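Local coordinates for protein alginate lyase (Aplysia kurodai, PDB 5GMT) that probably cleaves alginate as a lyase of polysaccharide lyase family 14, with a specificity for polymannuronate, at residues R166-A171 with Q177-G182. Residues are numbered along the deposited sequence; the frame is centred on the assembly and turned at random.
Sequences RDDVIA and QSLGRG
I170 sets CG1 anti to its carbonyl carbon (chi1 -64°), while R181 runs straight until it bends at chi3 (-63°); the two side chains cross at about a right angle, and CD1 of I170 sits over the centre of one guanidinium face, 3.7 Å from R181 CZ. In the guanidinium plane, R181 NH2 donates to S178 OG (2.9 Å), and E150 forms a salt bridge with R181 NE and a hydrogen bond with S178 OG. Cut back to alanine, R181 could no longer cover I170 CD1, and S178 OG and E150 would probably each lose a bond from its guanidinium. The backbones pair antiparallel: I170 N bonds S178 O at 2.8 Å, S178 N returns one to I170 O, and G180 N reaches D168 O. On the face opposite I170 and S178, V169 CG2 lies alongside L179 CD2 at 3.6 Å. Within the type I turn from R166 to V169, R166 grips D168 side-on in a salt bridge, NE to OD1 and NH2 to OD2; Y224 also bonds D168 OD2. This hairpin closes one edge of an antiparallel sheet of the lyase's concanavalin-like fold: strand 169-170 is outermost, strand 177-179 pairs with strand 149-154, and L179 packs on strand 222-229 of the second sheet.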
# COMPACT_ATOMS: atom_id res chain seq x y z
N ARG A 166 -16.22 14.67 5.25
CA ARG A 166 -14.97 15.08 5.87
C ARG A 166 -14.08 15.79 4.87
O ARG A 166 -14.04 15.42 3.69
CB ARG A 166 -14.23 13.88 6.46
CG ARG A 166 -14.83 13.40 7.78
CD ARG A 166 -14.32 12.02 8.19
NE ARG A 166 -12.86 11.96 8.21
CZ ARG A 166 -12.16 11.07 8.90
NH1 ARG A 166 -12.78 10.17 9.67
NH2 ARG A 166 -10.84 11.09 8.84
N ASP A 167 -13.37 16.81 5.34
CA ASP A 167 -12.46 17.56 4.48
C ASP A 167 -11.34 16.66 3.93
O ASP A 167 -10.82 16.90 2.83
CB ASP A 167 -11.88 18.75 5.25
CG ASP A 167 -11.34 19.83 4.34
OD1 ASP A 167 -11.84 19.96 3.21
OD2 ASP A 167 -10.41 20.55 4.77
N ASP A 168 -10.97 15.62 4.68
CA ASP A 168 -9.87 14.76 4.25
C ASP A 168 -10.36 13.53 3.49
O ASP A 168 -9.58 12.62 3.23
CB ASP A 168 -9.01 14.34 5.45
CG ASP A 168 -9.77 13.46 6.44
OD1 ASP A 168 -11.01 13.53 6.47
OD2 ASP A 168 -9.11 12.71 7.20
N VAL A 169 -11.64 13.52 3.11
CA VAL A 169 -12.22 12.34 2.45
C VAL A 169 -12.79 12.65 1.08
O VAL A 169 -13.57 13.59 0.91
CB VAL A 169 -13.36 11.71 3.31
CG1 VAL A 169 -14.20 10.72 2.47
CG2 VAL A 169 -12.79 11.02 4.53
N ILE A 170 -12.37 11.87 0.09
CA ILE A 170 -13.04 11.82 -1.19
C ILE A 170 -13.59 10.40 -1.32
O ILE A 170 -12.85 9.45 -1.61
CB ILE A 170 -12.09 12.16 -2.35
CG1 ILE A 170 -11.62 13.61 -2.21
CG2 ILE A 170 -12.80 11.95 -3.70
CD1 ILE A 170 -10.47 13.97 -3.12
N ALA A 171 -14.88 10.27 -1.06
CA ALA A 171 -15.52 8.97 -0.90
C ALA A 171 -15.86 8.32 -2.23
O ALA A 171 -15.94 8.99 -3.27
CB ALA A 171 -16.79 9.11 -0.05
N GLN A 177 -11.82 4.36 -0.61
CA GLN A 177 -11.98 5.73 -0.14
C GLN A 177 -10.65 6.45 -0.25
O GLN A 177 -9.61 5.90 0.12
CB GLN A 177 -12.50 5.76 1.30
CG GLN A 177 -13.61 4.76 1.58
CD GLN A 177 -14.80 4.99 0.66
OE1 GLN A 177 -15.28 6.12 0.54
NE2 GLN A 177 -15.24 3.94 -0.01
N SER A 178 -10.65 7.67 -0.77
CA SER A 178 -9.42 8.46 -0.83
C SER A 178 -9.33 9.32 0.41
O SER A 178 -10.17 10.19 0.63
CB SER A 178 -9.39 9.34 -2.09
OG SER A 178 -9.32 8.53 -3.25
N LEU A 179 -8.31 9.06 1.22
CA LEU A 179 -8.09 9.83 2.45
C LEU A 179 -6.79 10.62 2.37
O LEU A 179 -5.72 10.06 2.10
CB LEU A 179 -8.06 8.90 3.67
CG LEU A 179 -9.46 8.39 4.01
CD1 LEU A 179 -9.45 6.88 4.06
CD2 LEU A 179 -9.93 8.95 5.33
N GLY A 180 -6.90 11.92 2.61
CA GLY A 180 -5.73 12.78 2.68
C GLY A 180 -5.08 13.09 1.35
O GLY A 180 -3.90 13.40 1.32
N ARG A 181 -5.83 13.00 0.26
CA ARG A 181 -5.25 13.22 -1.06
C ARG A 181 -4.62 14.60 -1.14
O ARG A 181 -5.25 15.61 -0.82
CB ARG A 181 -6.29 13.05 -2.17
CG ARG A 181 -5.70 13.08 -3.58
CD ARG A 181 -6.80 13.11 -4.65
NE ARG A 181 -7.63 11.90 -4.63
CZ ARG A 181 -8.68 11.72 -5.43
NH1 ARG A 181 -9.03 12.67 -6.29
NH2 ARG A 181 -9.39 10.60 -5.35
N GLY A 182 -3.35 14.63 -1.55
CA GLY A 182 -2.63 15.88 -1.72
C GLY A 182 -1.91 16.38 -0.49
O GLY A 182 -1.16 17.36 -0.56